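Local coordinates for protein uricase (Arthrobacter globiformis, PDB 2YZE) that catalyses the oxidation of uric acid by molecular oxygen to 5-hydroxyisourate, which is further processed to (S)-allantoin, at residues A[159-164]-A[178-183]. Sequence-based numbering, arbitrary orientation.
With NOB ((dihydroxyboranyloxy-hydroxy-boranyl)oxylithium), chain I.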
loop_
_atom_site.group_PDB
_atom_site.type_symbol
_atom_site.label_atom_id
_atom_site.label_comp_id
_atom_site.label_asym_id
_atom_site.label_seq_id
_atom_site.Cartn_x
_atom_site.Cartn_y
_atom_site.Cartn_z
ATOM N N THR A 159 -16.064 -14.592 20.584
ATOM C CA THR A 159 -16.051 -15.821 21.375
ATOM C C THR A 159 -16.661 -16.928 20.512
ATOM O O THR A 159 -17.042 -16.683 19.367
ATOM C CB THR A 159 -16.839 -15.658 22.718
ATOM O OG1 THR A 159 -16.516 -16.747 23.593
ATOM C CG2 THR A 159 -18.355 -15.645 22.481
ATOM N N GLY A 160 -16.743 -18.146 21.034
ATOM C CA GLY A 160 -17.301 -19.224 20.234
ATOM C C GLY A 160 -16.261 -19.775 19.273
ATOM O O GLY A 160 -16.561 -20.160 18.134
ATOM N N SER A 161 -15.018 -19.784 19.734
ATOM C CA SER A 161 -13.906 -20.297 18.958
ATOM C C SER A 161 -12.921 -20.938 19.923
ATOM O O SER A 161 -12.564 -20.350 20.942
ATOM C CB SER A 161 -13.220 -19.171 18.187
ATOM O OG SER A 161 -12.026 -19.636 17.581
ATOM N N GLU A 162 -12.498 -22.154 19.598
ATOM C CA GLU A 162 -11.556 -22.896 20.425
ATOM C C GLU A 162 -10.455 -23.468 19.551
ATOM O O GLU A 162 -10.557 -23.480 18.320
ATOM C CB GLU A 162 -12.256 -24.070 21.113
ATOM C CG GLU A 162 -13.485 -23.714 21.901
ATOM C CD GLU A 162 -14.150 -24.936 22.518
ATOM O OE1 GLU A 162 -13.429 -25.814 23.040
ATOM O OE2 GLU A 162 -15.394 -25.015 22.491
ATOM N N PHE A 163 -9.393 -23.928 20.200
ATOM C CA PHE A 163 -8.290 -24.578 19.510
ATOM C C PHE A 163 -7.502 -25.382 20.523
ATOM O O PHE A 163 -6.720 -24.838 21.304
ATOM C CB PHE A 163 -7.362 -23.593 18.804
ATOM C CG PHE A 163 -6.401 -24.266 17.858
ATOM C CD1 PHE A 163 -6.879 -25.101 16.847
ATOM C CD2 PHE A 163 -5.029 -24.109 17.998
ATOM C CE1 PHE A 163 -5.995 -25.778 15.989
ATOM C CE2 PHE A 163 -4.141 -24.776 17.149
ATOM C CZ PHE A 163 -4.631 -25.615 16.141
ATOM N N HIS A 164 -7.732 -26.687 20.504
ATOM C CA HIS A 164 -7.074 -27.602 21.417
ATOM C C HIS A 164 -6.970 -28.975 20.770
ATOM O O HIS A 164 -7.542 -29.216 19.704
ATOM C CB HIS A 164 -7.876 -27.677 22.723
ATOM C CG HIS A 164 -9.347 -27.878 22.519
ATOM N ND1 HIS A 164 -9.886 -29.076 22.098
ATOM C CD2 HIS A 164 -10.390 -27.025 22.656
ATOM C CE1 HIS A 164 -11.197 -28.952 21.987
ATOM N NE2 HIS A 164 -11.528 -27.717 22.320
ATOM N N THR A 178 -10.168 -22.736 25.088
ATOM C CA THR A 178 -11.562 -22.993 24.751
ATOM C C THR A 178 -12.318 -21.688 24.511
ATOM O O THR A 178 -13.542 -21.691 24.373
ATOM C CB THR A 178 -12.280 -23.769 25.861
ATOM O OG1 THR A 178 -12.267 -22.997 27.067
ATOM C CG2 THR A 178 -11.590 -25.112 26.102
ATOM N N ASP A 179 -11.589 -20.577 24.462
ATOM C CA ASP A 179 -12.201 -19.263 24.225
ATOM C C ASP A 179 -11.152 -18.316 23.654
ATOM O O ASP A 179 -10.230 -17.896 24.354
ATOM C CB ASP A 179 -12.761 -18.670 25.529
ATOM C CG ASP A 179 -13.722 -17.499 25.288
ATOM O OD1 ASP A 179 -13.752 -16.953 24.160
ATOM O OD2 ASP A 179 -14.448 -17.114 26.233
ATOM N N ARG A 180 -11.288 -17.987 22.377
ATOM C CA ARG A 180 -10.346 -17.086 21.734
ATOM C C ARG A 180 -11.077 -16.322 20.647
ATOM O O ARG A 180 -12.199 -16.660 20.282
ATOM C CB ARG A 180 -9.194 -17.869 21.088
ATOM C CG ARG A 180 -9.632 -18.717 19.890
ATOM C CD ARG A 180 -8.465 -19.328 19.136
ATOM N NE ARG A 180 -8.933 -20.040 17.946
ATOM C CZ ARG A 180 -8.144 -20.589 17.030
ATOM N NH1 ARG A 180 -6.822 -20.521 17.151
ATOM N NH2 ARG A 180 -8.682 -21.192 15.973
ATOM N N ILE A 181 -10.439 -15.277 20.144
ATOM C CA ILE A 181 -11.014 -14.498 19.061
ATOM C C ILE A 181 -10.625 -15.201 17.762
ATOM O O ILE A 181 -9.526 -15.739 17.642
ATOM C CB ILE A 181 -10.442 -13.063 19.031
ATOM C CG1 ILE A 181 -11.126 -12.205 20.101
ATOM C CG2 ILE A 181 -10.620 -12.450 17.639
ATOM C CD1 ILE A 181 -10.622 -10.770 20.136
ATOM N N LEU A 182 -11.541 -15.220 16.807
ATOM C CA LEU A 182 -11.265 -15.814 15.502
ATOM C C LEU A 182 -11.568 -14.701 14.513
ATOM O O LEU A 182 -12.724 -14.331 14.330
ATOM C CB LEU A 182 -12.181 -17.016 15.235
ATOM C CG LEU A 182 -12.004 -17.693 13.867
ATOM C CD1 LEU A 182 -10.614 -18.296 13.755
ATOM C CD2 LEU A 182 -13.056 -18.772 13.687
ATOM N N ALA A 183 -10.528 -14.141 13.911
ATOM C CA ALA A 183 -10.698 -13.060 12.944
ATOM C C ALA A 183 -10.008 -13.436 11.640
ATOM O O ALA A 183 -8.914 -14.012 11.646
ATOM C CB ALA A 183 -10.105 -11.768 13.496
HETATM B B1 NOB I . -5.601 -23.095 13.652
HETATM B B2 NOB I . -3.840 -21.350 14.403
HETATM O OB1 NOB I . -4.803 -24.070 12.736
HETATM O OB2 NOB I . -5.253 -22.031 14.744
HETATM O OB3 NOB I . -7.144 -22.919 13.607
HETATM O OB4 NOB I . -3.449 -20.382 13.200
HETATM O OB5 NOB I . -2.665 -21.818 15.353
HETATM LI LI NOB I . -2.807 -23.440 14.198
HETATM O O HOH W 1 -15.525 -20.213 22.890
HETATM O O HOH W 2 -11.434 -21.837 16.257
#
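In the urate pocket of this uricase, here occupied by a borate-type ligand (NOB), Phe163 and Arg180 meet where the loop after strand 143-157 crosses the lead-in to strand 182-192. Both probably bind urate, as do nearby Gln223 and Asn249; Thr67 of another subunit also hydrogen-bonds the ligand. Phe163 CB sits over one face of the guanidinium, 3.5 Å from Arg180 NH1, and the ring plane lies only 9° from that of the guanidinium. The same ring carries NOB on one face, with OB2 above its centre. Arg180 NH1 donates to NOB OB2 almost straight, at 170° over 3.2 Å, while NH2 makes a weak bond to OB3. From CG to NE the arginine chain is extended, which carries its guanidinium past Ser161 to the ligand. On the way, Ser161 OG accepts the NE hydrogen close to the guanidinium plane (3.1 Å), which, with the NH1 bond to OB2, probably restrains the guanidinium from turning, and the arginine's backbone N donates to Ser161 O at 3.0 Å. A methionine in place of Arg180 would probably leave OB2 and OB3 without these donors and Ser161 OG without its NE partner. Farther from the ligand, Thr159 OG1 donates to Asp179 OD1 at 2.8 Å, from above the carboxylate plane, and Asp179 OD2 forms a salt bridge with Arg32 of a neighbouring subunit. A water bridges Arg180 NH2, 2.8 Å away, to Glu162 O and Ser161 OG.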